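Local coordinates for protein type III restriction-modification enzyme EcoP15I Mod subunit (Escherichia coli, PDB 4ZCF) that transfers a methyl group from S-adenosyl-L-methionine to adenine N6 on one strand of its CAGCAG recognition site and partners the Res subunit in DNA restriction, at residues A[27-30]-A[34-37]; A[124-129]-A[240-245]; A[131-136]-A[175-180]; A[144-149]-A[155-160]; A[161-166]-A[171-176]. All coordinates share one frame; numbering follows the deposited sequence.

Contact 1: residues A[27-30]-A[34-37]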
# COMPACT_ATOMS: atom_id res chain seq x y z
N GLN A 27 -20.90 -23.25 -4.91
CA GLN A 27 -19.96 -22.29 -5.51
C GLN A 27 -20.12 -22.17 -7.04
O GLN A 27 -19.45 -21.35 -7.66
CB GLN A 27 -18.52 -22.72 -5.18
CG GLN A 27 -18.01 -23.94 -5.97
CD GLN A 27 -18.45 -25.28 -5.43
OE1 GLN A 27 -19.41 -25.41 -4.66
NE2 GLN A 27 -17.77 -26.34 -5.82
N CYS A 28 -20.95 -23.03 -7.63
CA CYS A 28 -21.20 -23.08 -9.07
C CYS A 28 -22.33 -22.18 -9.49
O CYS A 28 -22.66 -22.14 -10.67
CB CYS A 28 -21.45 -24.52 -9.50
SG CYS A 28 -19.97 -25.55 -9.47
N PHE A 29 -22.93 -21.47 -8.51
CA PHE A 29 -24.03 -20.51 -8.68
C PHE A 29 -23.57 -19.15 -8.13
O PHE A 29 -22.97 -19.09 -7.06
CB PHE A 29 -25.30 -21.03 -7.99
CG PHE A 29 -25.80 -22.34 -8.56
CD1 PHE A 29 -25.33 -23.56 -8.07
CD2 PHE A 29 -26.73 -22.36 -9.59
CE1 PHE A 29 -25.78 -24.77 -8.60
CE2 PHE A 29 -27.19 -23.58 -10.11
CZ PHE A 29 -26.71 -24.77 -9.62
N ASP A 30 -23.78 -18.07 -8.87
CA ASP A 30 -23.32 -16.75 -8.43
C ASP A 30 -24.19 -16.13 -7.32
O ASP A 30 -25.10 -16.80 -6.83
CB ASP A 30 -23.04 -15.83 -9.65
CG ASP A 30 -24.24 -15.20 -10.32
OD1 ASP A 30 -25.37 -15.42 -9.84
OD2 ASP A 30 -24.05 -14.41 -11.27
N ALA A 34 -27.44 -17.58 -10.43
CA ALA A 34 -27.16 -17.88 -11.84
C ALA A 34 -25.99 -18.88 -11.92
O ALA A 34 -25.04 -18.78 -11.15
CB ALA A 34 -26.82 -16.60 -12.60
N PHE A 35 -26.05 -19.81 -12.88
CA PHE A 35 -25.08 -20.90 -13.05
C PHE A 35 -23.72 -20.53 -13.62
O PHE A 35 -23.62 -20.06 -14.75
CB PHE A 35 -25.73 -22.05 -13.86
CG PHE A 35 -24.93 -23.32 -13.99
CD1 PHE A 35 -24.64 -24.09 -12.87
CD2 PHE A 35 -24.51 -23.77 -15.22
CE1 PHE A 35 -23.90 -25.26 -12.98
CE2 PHE A 35 -23.80 -24.96 -15.34
CZ PHE A 35 -23.49 -25.70 -14.22
N ILE A 36 -22.65 -20.82 -12.85
CA ILE A 36 -21.26 -20.59 -13.28
C ILE A 36 -20.80 -21.89 -13.92
O ILE A 36 -20.28 -22.78 -13.24
CB ILE A 36 -20.31 -20.07 -12.15
CG1 ILE A 36 -20.90 -18.82 -11.43
CG2 ILE A 36 -18.88 -19.78 -12.69
CD1 ILE A 36 -20.58 -18.75 -9.99
N GLN A 37 -21.04 -22.01 -15.22
CA GLN A 37 -20.72 -23.18 -16.02
C GLN A 37 -19.27 -23.66 -15.86
O GLN A 37 -19.05 -24.87 -15.67
CB GLN A 37 -21.05 -22.91 -17.49
CG GLN A 37 -21.48 -24.14 -18.26
CD GLN A 37 -21.18 -24.00 -19.74
OE1 GLN A 37 -20.54 -24.88 -20.35
NE2 GLN A 37 -21.65 -22.91 -20.35
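Cys28 and Asp30 on 27-30 and Ala34 and Ile36 on 34-37 tie the two arms of a tight reversal between helix 14-24 and helix 37-44. Two backbone hydrogen bonds flank the single beta bridge of Phe29 with Phe35: Ile36 N donates to Cys28 O (2.5 Å), and Asp30 N donates to Ala34 O (2.7 Å). Between them the CA of Phe29 makes a C-H...O contact with Ala34 O. A third hydrogen bond uses a side chain. The carboxylate of Asp30 turns back so that OD1 receives Ala34 N (3.0 Å), which arrives from above the carboxylate plane, 48° out of it. OD1 also takes Asn32 N of the intervening turn, while OD2 bonds Ser52 OG of the second subunit.

The apolar contacts lie around these bonds. The rings of Phe29 and Phe35 meet obliquely, planes 56° apart, with Phe35 CD1 over one face of the Phe29 ring, 3.8 Å from Phe29 CE2. Ile36 CG1 is anti to its own carbonyl carbon (chi1 -52°), which sends CD1 back across the turn to Phe29 C (3.5 Å) and to Asp30 CB (3.8 Å). Helix 14-24 packs on Phe29 through Leu18 and Leu21.

One carboxylate thus pins the turn with OD1 and the neighbouring subunit with OD2, which probably links the shape of this turn to the contact with the second Mod subunit.

Contact 2: residues A[124-129]-A[240-245]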
# COMPACT_ATOMS: atom_id res chain seq x y z
N PRO A 124 -16.10 4.95 -5.50
CA PRO A 124 -16.41 4.30 -6.77
C PRO A 124 -17.80 3.67 -6.73
O PRO A 124 -18.40 3.62 -5.66
CB PRO A 124 -15.31 3.24 -6.89
CG PRO A 124 -15.04 2.84 -5.49
CD PRO A 124 -15.18 4.12 -4.69
N PRO A 125 -18.36 3.22 -7.86
CA PRO A 125 -19.65 2.51 -7.76
C PRO A 125 -19.41 1.20 -7.00
O PRO A 125 -18.37 0.53 -7.16
CB PRO A 125 -20.06 2.28 -9.22
CG PRO A 125 -18.80 2.37 -10.03
CD PRO A 125 -17.81 3.20 -9.24
N TYR A 126 -20.31 0.91 -6.06
CA TYR A 126 -20.29 -0.28 -5.24
C TYR A 126 -20.91 -1.34 -6.16
O TYR A 126 -21.37 -0.99 -7.25
CB TYR A 126 -21.19 -0.02 -4.02
CG TYR A 126 -20.73 1.02 -3.01
CD1 TYR A 126 -19.60 1.79 -3.25
CD2 TYR A 126 -21.43 1.23 -1.83
CE1 TYR A 126 -19.20 2.78 -2.35
CE2 TYR A 126 -21.01 2.17 -0.89
CZ TYR A 126 -19.89 2.95 -1.15
OH TYR A 126 -19.49 3.91 -0.26
N ASN A 127 -20.94 -2.61 -5.82
CA ASN A 127 -21.63 -3.42 -6.84
C ASN A 127 -22.87 -4.02 -6.22
O ASN A 127 -23.07 -5.23 -6.20
CB ASN A 127 -20.69 -4.40 -7.55
CG ASN A 127 -21.14 -4.99 -8.85
OD1 ASN A 127 -22.23 -4.75 -9.38
ND2 ASN A 127 -20.32 -5.88 -9.36
N THR A 128 -23.68 -3.10 -5.68
CA THR A 128 -24.93 -3.23 -4.94
C THR A 128 -25.93 -4.17 -5.59
O THR A 128 -26.64 -4.89 -4.87
CB THR A 128 -25.49 -1.81 -4.71
OG1 THR A 128 -24.73 -1.12 -3.69
CG2 THR A 128 -26.94 -1.80 -4.35
N GLY A 129 -26.00 -4.13 -6.92
CA GLY A 129 -26.97 -4.89 -7.72
C GLY A 129 -28.28 -4.13 -7.87
O GLY A 129 -29.24 -4.68 -8.40
N GLU A 240 -25.80 -1.58 8.70
CA GLU A 240 -25.73 -0.18 9.08
C GLU A 240 -24.34 0.42 8.88
O GLU A 240 -24.07 1.54 9.33
CB GLU A 240 -26.18 -0.06 10.55
CG GLU A 240 -27.68 -0.32 10.73
CD GLU A 240 -28.17 -0.29 12.16
OE1 GLU A 240 -27.39 -0.65 13.07
OE2 GLU A 240 -29.33 0.10 12.37
N HIS A 241 -23.47 -0.30 8.14
CA HIS A 241 -22.12 0.16 7.90
C HIS A 241 -21.57 -0.18 6.51
O HIS A 241 -22.07 -1.05 5.80
CB HIS A 241 -21.18 -0.35 9.02
CG HIS A 241 -20.67 -1.75 8.82
ND1 HIS A 241 -21.39 -2.84 9.24
CD2 HIS A 241 -19.51 -2.18 8.26
CE1 HIS A 241 -20.66 -3.90 8.94
NE2 HIS A 241 -19.52 -3.56 8.34
N GLU A 242 -20.49 0.52 6.18
CA GLU A 242 -19.68 0.31 5.00
C GLU A 242 -18.22 0.57 5.39
O GLU A 242 -17.91 0.73 6.57
CB GLU A 242 -20.17 1.14 3.81
CG GLU A 242 -20.60 2.56 4.15
CD GLU A 242 -20.85 3.34 2.89
OE1 GLU A 242 -21.99 3.27 2.36
OE2 GLU A 242 -19.89 3.96 2.38
N TYR A 243 -17.32 0.60 4.43
CA TYR A 243 -15.90 0.71 4.71
C TYR A 243 -15.17 1.79 3.95
O TYR A 243 -15.68 2.31 2.97
CB TYR A 243 -15.20 -0.66 4.45
CG TYR A 243 -15.94 -1.88 4.97
CD1 TYR A 243 -15.70 -2.37 6.25
CD2 TYR A 243 -16.85 -2.57 4.17
CE1 TYR A 243 -16.40 -3.47 6.75
CE2 TYR A 243 -17.55 -3.68 4.66
CZ TYR A 243 -17.30 -4.14 5.94
OH TYR A 243 -17.97 -5.23 6.43
N ILE A 244 -13.97 2.09 4.40
CA ILE A 244 -12.99 2.99 3.80
C ILE A 244 -11.64 2.25 3.92
O ILE A 244 -11.11 2.15 5.03
CB ILE A 244 -12.97 4.43 4.40
CG1 ILE A 244 -14.43 5.04 4.45
CG2 ILE A 244 -11.98 5.35 3.62
CD1 ILE A 244 -14.66 6.43 5.03
N ILE A 245 -11.17 1.66 2.81
CA ILE A 245 -9.87 0.98 2.74
C ILE A 245 -8.78 2.06 2.53
O ILE A 245 -9.01 3.01 1.80
CB ILE A 245 -9.79 -0.22 1.75
CG1 ILE A 245 -9.47 0.21 0.34
CG2 ILE A 245 -11.02 -1.15 1.80
CD1 ILE A 245 -8.88 -0.91 -0.45
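Tyr126 ends the Asp-Pro-Pro-Tyr signature of residues 123-126, the motif that amino-methyltransferases carry in the loop after a core strand, and it reaches over to Glu242 on strand 241-248. The contact consists of two side chains: Tyr126 OH donates a hydrogen bond to Glu242 OE2 (2.7 Å), meeting this oxygen on its syn side, 33° out of the carboxylate plane. The other oxygen, Glu242 OE1, lies in the plane of the tyrosine ring at its edge, 3.6 Å from Tyr126 CE2. The side chains cross at about a right angle, and ring and carboxylate are turned 62° against each other.

Backbones stay far apart, the nearest CA atoms being those of Tyr126 and Glu242 at 10.3 Å. Glu242 bridges the gap with an extended chain beyond CG. In relatives the aromatic residue closing this motif stacks on the flipped adenine, and residues 123-126 are predicted to bind S-adenosylmethionine; here the nearest atom of the contact is about 16 Å from the bound DNA, consistent with a pocket not holding a target base. The strand beneath Glu242 runs antiparallel to both of its neighbours, 193-199 and 220-227, in the Rossmann-like central sheet. Lys418 NZ adds a weak hydrogen bond to the same Tyr126 hydroxyl, and a bound manganese ion is about 10 Å from the Tyr126 side chain.

Contact 3: residues A[131-136]-A[175-180]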
# COMPACT_ATOMS: atom_id res chain seq x y z
N ASP A 131 -27.73 -0.31 -8.11
CA ASP A 131 -27.11 0.96 -8.51
C ASP A 131 -26.96 1.17 -10.03
O ASP A 131 -26.54 2.25 -10.47
CB ASP A 131 -25.72 1.11 -7.84
CG ASP A 131 -24.75 -0.05 -8.03
OD1 ASP A 131 -24.89 -0.81 -9.03
OD2 ASP A 131 -23.85 -0.21 -7.19
N GLY A 132 -27.25 0.13 -10.81
CA GLY A 132 -27.16 0.17 -12.26
C GLY A 132 -25.76 0.05 -12.83
O GLY A 132 -25.54 0.43 -14.00
N PHE A 133 -24.77 -0.47 -12.02
CA PHE A 133 -23.41 -0.69 -12.50
C PHE A 133 -23.44 -1.78 -13.57
O PHE A 133 -23.98 -2.87 -13.35
CB PHE A 133 -22.40 -1.08 -11.38
CG PHE A 133 -21.06 -1.56 -11.93
CD1 PHE A 133 -20.10 -0.64 -12.35
CD2 PHE A 133 -20.81 -2.92 -12.12
CE1 PHE A 133 -18.89 -1.09 -12.93
CE2 PHE A 133 -19.61 -3.35 -12.71
CZ PHE A 133 -18.67 -2.43 -13.12
N VAL A 134 -22.80 -1.47 -14.69
CA VAL A 134 -22.64 -2.33 -15.85
C VAL A 134 -21.29 -1.96 -16.44
O VAL A 134 -20.97 -0.77 -16.48
CB VAL A 134 -23.82 -2.22 -16.90
CG1 VAL A 134 -24.17 -0.77 -17.24
CG2 VAL A 134 -23.54 -3.00 -18.17
N TYR A 135 -20.48 -2.95 -16.84
CA TYR A 135 -19.23 -2.62 -17.50
C TYR A 135 -19.55 -2.27 -18.97
O TYR A 135 -20.30 -3.00 -19.64
CB TYR A 135 -18.20 -3.77 -17.48
CG TYR A 135 -16.87 -3.31 -18.04
CD1 TYR A 135 -16.63 -3.30 -19.42
CD2 TYR A 135 -15.92 -2.73 -17.21
CE1 TYR A 135 -15.48 -2.73 -19.95
CE2 TYR A 135 -14.75 -2.18 -17.73
CZ TYR A 135 -14.53 -2.20 -19.09
OH TYR A 135 -13.37 -1.64 -19.57
N ASN A 136 -18.97 -1.15 -19.45
CA ASN A 136 -19.06 -0.65 -20.82
C ASN A 136 -17.94 0.37 -21.04
O ASN A 136 -17.65 1.17 -20.14
CB ASN A 136 -20.46 -0.01 -21.14
CG ASN A 136 -21.55 -0.98 -21.63
OD1 ASN A 136 -21.31 -1.96 -22.36
ND2 ASN A 136 -22.80 -0.70 -21.25
N LEU A 175 -13.77 -5.57 -11.46
CA LEU A 175 -12.30 -5.53 -11.34
C LEU A 175 -11.62 -5.03 -12.61
O LEU A 175 -10.59 -4.36 -12.54
CB LEU A 175 -11.74 -6.90 -10.92
CG LEU A 175 -12.10 -7.41 -9.50
CD1 LEU A 175 -11.83 -8.90 -9.39
CD2 LEU A 175 -11.32 -6.70 -8.41
N THR A 176 -12.23 -5.30 -13.79
CA THR A 176 -11.74 -4.84 -15.10
C THR A 176 -11.89 -3.31 -15.14
O THR A 176 -11.03 -2.62 -15.70
CB THR A 176 -12.49 -5.55 -16.26
OG1 THR A 176 -12.50 -6.96 -16.03
CG2 THR A 176 -11.88 -5.27 -17.64
N PHE A 177 -12.97 -2.79 -14.55
CA PHE A 177 -13.25 -1.35 -14.48
C PHE A 177 -12.28 -0.59 -13.55
O PHE A 177 -11.68 0.37 -14.03
CB PHE A 177 -14.73 -1.09 -14.16
CG PHE A 177 -15.08 0.35 -13.82
CD1 PHE A 177 -14.93 1.36 -14.76
CD2 PHE A 177 -15.55 0.69 -12.56
CE1 PHE A 177 -15.23 2.69 -14.44
CE2 PHE A 177 -15.83 2.01 -12.23
CZ PHE A 177 -15.67 3.00 -13.18
N ILE A 178 -12.10 -1.01 -12.26
CA ILE A 178 -11.20 -0.26 -11.35
C ILE A 178 -9.71 -0.42 -11.56
O ILE A 178 -9.00 0.57 -11.35
CB ILE A 178 -11.56 -0.29 -9.83
CG1 ILE A 178 -11.81 -1.71 -9.32
CG2 ILE A 178 -12.74 0.65 -9.48
CD1 ILE A 178 -10.59 -2.48 -8.93
N TYR A 179 -9.21 -1.65 -11.85
CA TYR A 179 -7.78 -1.92 -12.03
C TYR A 179 -6.97 -0.81 -12.75
O TYR A 179 -5.99 -0.33 -12.15
CB TYR A 179 -7.51 -3.31 -12.68
CG TYR A 179 -6.02 -3.64 -12.80
CD1 TYR A 179 -5.25 -3.09 -13.83
CD2 TYR A 179 -5.38 -4.44 -11.86
CE1 TYR A 179 -3.88 -3.30 -13.89
CE2 TYR A 179 -4.01 -4.68 -11.94
CZ TYR A 179 -3.26 -4.11 -12.96
OH TYR A 179 -1.90 -4.31 -13.05
N PRO A 180 -7.28 -0.41 -14.02
CA PRO A 180 -6.41 0.57 -14.69
C PRO A 180 -6.44 1.95 -14.04
O PRO A 180 -5.45 2.69 -14.11
CB PRO A 180 -6.93 0.57 -16.12
CG PRO A 180 -8.36 0.19 -16.00
CD PRO A 180 -8.36 -0.85 -14.93
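Phe133 and Phe177 each turn the ring to the side opposite their own backbone N (chi1 169° in Phe133), which carries both rings into the gap between the loop 131-136 and helix 171-188. They meet obliquely, with planes 48° apart and centroids 5.9 Å from each other; Phe133 CE1 touches Phe177 CD2 at 3.8 Å. Tyr135 approaches differently. The rim of its ring abuts the base of the phenylalanine, with CD2 3.7 Å from Phe177 CB and CE2 equally close to Phe177 CA, both near the tyrosine ring plane. The same rim extends to the methyl CG2 of Thr176, 4.2 Å from Tyr135 CE2. Phe177 is therefore held at two levels, its ring by Phe133 and its CB and CA by Tyr135.

All of these cross-contacts are apolar. Polar bonds shape the loop itself: Asp131 OD1 accepts Phe133 N (3.0 Å) in an Asx turn, the donor coming from 38° above the carboxylate plane, while OD2 of the same acid receives Thr128 N. The hydroxyl of Tyr135 bonds Asp137 OD2.

Phe133 also meets Trp174, about one turn before Phe177 on helix 171-188, edge-to-face, and Pro125 of the Asp-Pro-Pro-Tyr loop packs on both phenylalanines. Tyr65 and Leu69 of helix 63-71 pack on Tyr135, so the loop after strand 117-122 is lodged between helices 63-71 and 171-188.

Contact 4: residues A[144-149]-A[155-160]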
# COMPACT_ATOMS: atom_id res chain seq x y z
N GLU A 144 -9.66 -10.60 -32.91
CA GLU A 144 -8.37 -10.69 -33.61
C GLU A 144 -7.45 -9.61 -33.05
O GLU A 144 -6.34 -9.93 -32.60
CB GLU A 144 -8.54 -10.55 -35.15
CG GLU A 144 -9.92 -10.91 -35.73
CD GLU A 144 -10.43 -12.34 -35.59
OE1 GLU A 144 -9.62 -13.29 -35.70
OE2 GLU A 144 -11.66 -12.50 -35.41
N GLN A 145 -7.95 -8.36 -33.02
CA GLN A 145 -7.29 -7.15 -32.52
C GLN A 145 -6.83 -7.28 -31.05
O GLN A 145 -5.67 -7.00 -30.75
CB GLN A 145 -8.23 -5.93 -32.68
CG GLN A 145 -8.16 -5.25 -34.04
CD GLN A 145 -7.21 -4.07 -34.07
OE1 GLN A 145 -7.31 -3.13 -33.26
NE2 GLN A 145 -6.31 -4.06 -35.03
N LEU A 146 -7.74 -7.71 -30.15
CA LEU A 146 -7.44 -7.86 -28.71
C LEU A 146 -6.37 -8.94 -28.41
O LEU A 146 -5.45 -8.68 -27.63
CB LEU A 146 -8.74 -8.08 -27.89
CG LEU A 146 -8.61 -8.33 -26.37
CD1 LEU A 146 -7.91 -7.19 -25.67
CD2 LEU A 146 -9.97 -8.58 -25.75
N SER A 147 -6.49 -10.11 -29.07
CA SER A 147 -5.57 -11.27 -28.98
C SER A 147 -4.12 -10.87 -29.27
O SER A 147 -3.21 -11.35 -28.59
CB SER A 147 -6.02 -12.35 -29.95
OG SER A 147 -5.23 -13.53 -29.87
N GLU A 148 -3.92 -9.99 -30.27
CA GLU A 148 -2.61 -9.48 -30.68
C GLU A 148 -2.02 -8.52 -29.62
O GLU A 148 -0.93 -8.80 -29.11
CB GLU A 148 -2.72 -8.79 -32.03
N LEU A 149 -2.74 -7.41 -29.28
CA LEU A 149 -2.31 -6.39 -28.31
C LEU A 149 -2.11 -6.95 -26.88
O LEU A 149 -1.06 -6.69 -26.27
CB LEU A 149 -3.31 -5.21 -28.26
CG LEU A 149 -3.65 -4.50 -29.57
CD1 LEU A 149 -4.94 -3.73 -29.43
CD2 LEU A 149 -2.55 -3.58 -30.02
N ASP A 155 -9.43 -17.44 -28.11
CA ASP A 155 -10.58 -17.86 -27.29
C ASP A 155 -10.77 -16.94 -26.08
O ASP A 155 -11.90 -16.69 -25.69
CB ASP A 155 -10.42 -19.30 -26.84
N GLU A 156 -9.66 -16.45 -25.48
CA GLU A 156 -9.71 -15.54 -24.34
C GLU A 156 -10.16 -14.14 -24.79
O GLU A 156 -11.02 -13.54 -24.14
CB GLU A 156 -8.38 -15.50 -23.58
CG GLU A 156 -8.55 -15.02 -22.15
CD GLU A 156 -7.30 -15.00 -21.29
OE1 GLU A 156 -6.72 -16.09 -21.06
OE2 GLU A 156 -6.89 -13.90 -20.85
N ALA A 157 -9.64 -13.67 -25.94
CA ALA A 157 -10.01 -12.38 -26.55
C ALA A 157 -11.49 -12.35 -26.99
O ALA A 157 -12.10 -11.28 -27.02
CB ALA A 157 -9.10 -12.09 -27.72
N LYS A 158 -12.06 -13.54 -27.33
CA LYS A 158 -13.46 -13.75 -27.68
C LYS A 158 -14.31 -13.71 -26.40
O LYS A 158 -15.38 -13.11 -26.39
CB LYS A 158 -13.65 -15.14 -28.33
CG LYS A 158 -13.39 -15.22 -29.83
CD LYS A 158 -13.40 -16.68 -30.30
CE LYS A 158 -13.40 -16.85 -31.80
NZ LYS A 158 -12.14 -16.39 -32.42
N ARG A 159 -13.81 -14.37 -25.33
CA ARG A 159 -14.45 -14.48 -24.02
C ARG A 159 -14.50 -13.15 -23.27
O ARG A 159 -15.49 -12.89 -22.58
CB ARG A 159 -13.79 -15.58 -23.17
CG ARG A 159 -14.24 -16.98 -23.57
CD ARG A 159 -13.65 -18.08 -22.70
NE ARG A 159 -13.76 -19.40 -23.32
CZ ARG A 159 -14.81 -20.21 -23.21
NH1 ARG A 159 -15.88 -19.84 -22.50
NH2 ARG A 159 -14.82 -21.39 -23.82
N ILE A 160 -13.45 -12.32 -23.42
CA ILE A 160 -13.40 -11.01 -22.79
C ILE A 160 -14.45 -10.14 -23.48
O ILE A 160 -15.44 -9.78 -22.85
CB ILE A 160 -11.98 -10.36 -22.78
CG1 ILE A 160 -11.01 -11.12 -21.87
CG2 ILE A 160 -12.05 -8.86 -22.40
CD1 ILE A 160 -9.49 -10.88 -22.18
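Ala157 of helix 154-164 presses its methyl group against Leu146 and Ser147 of helix 143-150, at the centre of two consecutive helices joined by a short turn. Ala157 CB lies 3.5 Å from Ser147 N and 3.8 Å from Ser147 CB, resting on the helix backbone. Leu146 borders it: its CG is 4.0 Å from Ala157 CB, and CD2 carries on along helix 154-164 to Ala157 O (3.7 Å) and Ile160 CG2 (4.0 Å). The leucine reaches there because its CG lies opposite the backbone N (chi1 177°).

With only a methyl group at the centre, the axes of the short segments approach to 8.2 Å while crossing at 119°. Further out, Tyr65 of helix 63-71 packs on both Leu146 and Ile160. Leu149, which does not touch segment 155-160, packs on Phe176 of the restriction subunit. The connection is secured from within, since Ser147 OG is hydrogen-bonded to Ile152 O in the turn between the helices. At the edge of the pair, opposite charges approach without contact, Glu144 OE2 lying 4.9 Å from Lys158 NZ.

Contact 5: residues A[161-166]-A[171-176]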
# COMPACT_ATOMS: atom_id res chain seq x y z
N LEU A 161 -14.26 -9.87 -24.81
CA LEU A 161 -15.17 -9.05 -25.61
C LEU A 161 -16.64 -9.42 -25.50
O LEU A 161 -17.48 -8.52 -25.57
CB LEU A 161 -14.72 -8.93 -27.07
CG LEU A 161 -13.40 -8.20 -27.31
CD1 LEU A 161 -13.00 -8.30 -28.74
CD2 LEU A 161 -13.46 -6.74 -26.87
N GLU A 162 -16.94 -10.70 -25.22
CA GLU A 162 -18.31 -11.16 -24.96
C GLU A 162 -18.92 -10.42 -23.75
O GLU A 162 -20.13 -10.22 -23.72
CB GLU A 162 -18.32 -12.66 -24.72
N PHE A 163 -18.08 -9.97 -22.77
CA PHE A 163 -18.52 -9.24 -21.57
C PHE A 163 -18.28 -7.72 -21.64
O PHE A 163 -19.08 -6.97 -21.08
CB PHE A 163 -17.97 -9.86 -20.25
CG PHE A 163 -16.73 -9.23 -19.64
CD1 PHE A 163 -16.81 -8.05 -18.91
CD2 PHE A 163 -15.49 -9.85 -19.76
CE1 PHE A 163 -15.67 -7.47 -18.37
CE2 PHE A 163 -14.35 -9.27 -19.20
CZ PHE A 163 -14.45 -8.09 -18.50
N THR A 164 -17.15 -7.27 -22.23
CA THR A 164 -16.84 -5.84 -22.30
C THR A 164 -17.79 -5.06 -23.22
O THR A 164 -18.06 -3.88 -22.96
CB THR A 164 -15.35 -5.58 -22.59
OG1 THR A 164 -14.99 -6.19 -23.83
CG2 THR A 164 -14.45 -6.07 -21.49
N THR A 165 -18.29 -5.72 -24.29
CA THR A 165 -19.22 -5.12 -25.27
C THR A 165 -20.69 -5.25 -24.83
O THR A 165 -21.49 -4.34 -25.12
CB THR A 165 -18.94 -5.63 -26.69
OG1 THR A 165 -19.34 -7.00 -26.79
CG2 THR A 165 -17.48 -5.45 -27.12
N LYS A 166 -21.04 -6.36 -24.13
CA LYS A 166 -22.38 -6.64 -23.60
C LYS A 166 -22.50 -6.23 -22.11
O LYS A 166 -21.51 -5.92 -21.46
CB LYS A 166 -22.72 -8.11 -23.79
N HIS A 171 -18.08 -9.57 -10.54
CA HIS A 171 -16.86 -9.18 -9.84
C HIS A 171 -15.74 -8.93 -10.82
O HIS A 171 -15.01 -7.95 -10.68
CB HIS A 171 -16.44 -10.26 -8.83
CG HIS A 171 -17.36 -10.42 -7.66
ND1 HIS A 171 -17.48 -9.44 -6.71
CD2 HIS A 171 -18.08 -11.50 -7.28
CE1 HIS A 171 -18.32 -9.92 -5.81
NE2 HIS A 171 -18.71 -11.15 -6.11
N SER A 172 -15.60 -9.80 -11.83
CA SER A 172 -14.59 -9.67 -12.88
C SER A 172 -14.79 -8.41 -13.73
O SER A 172 -13.81 -7.74 -14.02
CB SER A 172 -14.49 -10.93 -13.73
OG SER A 172 -15.74 -11.35 -14.23
N ALA A 173 -16.06 -8.08 -14.09
CA ALA A 173 -16.38 -6.85 -14.85
C ALA A 173 -16.01 -5.64 -14.00
O ALA A 173 -15.29 -4.73 -14.49
CB ALA A 173 -17.86 -6.82 -15.20
N TRP A 174 -16.39 -5.67 -12.69
CA TRP A 174 -16.05 -4.62 -11.72
C TRP A 174 -14.53 -4.46 -11.56
O TRP A 174 -14.05 -3.33 -11.58
CB TRP A 174 -16.75 -4.86 -10.38
CG TRP A 174 -16.70 -3.65 -9.48
CD1 TRP A 174 -17.60 -2.63 -9.43
CD2 TRP A 174 -15.69 -3.35 -8.48
NE1 TRP A 174 -17.23 -1.72 -8.46
CE2 TRP A 174 -16.06 -2.13 -7.88
CE3 TRP A 174 -14.53 -4.01 -8.04
CZ2 TRP A 174 -15.30 -1.55 -6.85
CZ3 TRP A 174 -13.76 -3.43 -7.04
CH2 TRP A 174 -14.15 -2.22 -6.43
N LEU A 175 -13.77 -5.57 -11.46
CA LEU A 175 -12.30 -5.53 -11.34
C LEU A 175 -11.62 -5.03 -12.61
O LEU A 175 -10.59 -4.36 -12.54
CB LEU A 175 -11.74 -6.90 -10.92
CG LEU A 175 -12.10 -7.41 -9.50
CD1 LEU A 175 -11.83 -8.90 -9.39
CD2 LEU A 175 -11.32 -6.70 -8.41
N THR A 176 -12.23 -5.30 -13.79
CA THR A 176 -11.74 -4.84 -15.10
C THR A 176 -11.89 -3.31 -15.14
O THR A 176 -11.03 -2.62 -15.70
CB THR A 176 -12.49 -5.55 -16.26
OG1 THR A 176 -12.50 -6.96 -16.03
CG2 THR A 176 -11.88 -5.27 -17.64
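Thr176 OG1, on helix 171-188, donates to Ser172 O one turn back (2.5 Å), receives Trp60 NE1, and rests 3.3 Å from Phe163 CZ on the preceding helix 154-164. These two consecutive helices of the methyltransferase domain are linked by a short connection. Ser172 O is gripped twice: the backbone N of Thr176 (2.9 Å) and Thr176 OG1 come from opposite faces of its plane. The threonine side chain is thereby fixed in rotation, with OG1 beside its own backbone N (chi1 -49°).

Phe163 supplies the other half of the contact. Its ring and Thr176 come from opposite directions, the OG1 and CB of the threonine lying at the ring edge near its plane. The neighbouring ring atom, Phe163 CE1, settles on the helix backbone at Ala173 CA (3.6 Å) and on Ala173 CB (3.9 Å). One face of the ring is met by its chain neighbour, Thr164 CG2, and Tyr65 of helix 63-71 packs on both Thr164 and Thr176. Past the phenylalanine, Thr165 repeats the pattern of Thr176: its OG1 donates to Leu161 O (2.7 Å), on the face of that carbonyl opposite to Thr165 N.

How the contacts relate
Contacts 3 and 5 form one cluster: their centres are 7 Å apart, they share Leu175 and Thr176, and Tyr135 CD2 packs on Ala173 O at 3.4 Å. Contact 2, which contains the predicted cofactor-binding motif, has its centre 14 Å from that of contact 3 and 19 Å from that of contact 5, and joins the cluster through Pro125 O, probably hydrogen-bonded to Trp174 NE1 (2.8 Å). Contact 4 uses the start of helix 154-164, whose end serves contact 5; their centres are 13 Å apart and Leu146 CD2 meets Leu161 CG. Contact 1 stands apart, its nearest atoms about 7 Å from contacts 4 and 5, but like contacts 2 and 5 it touches the second subunit.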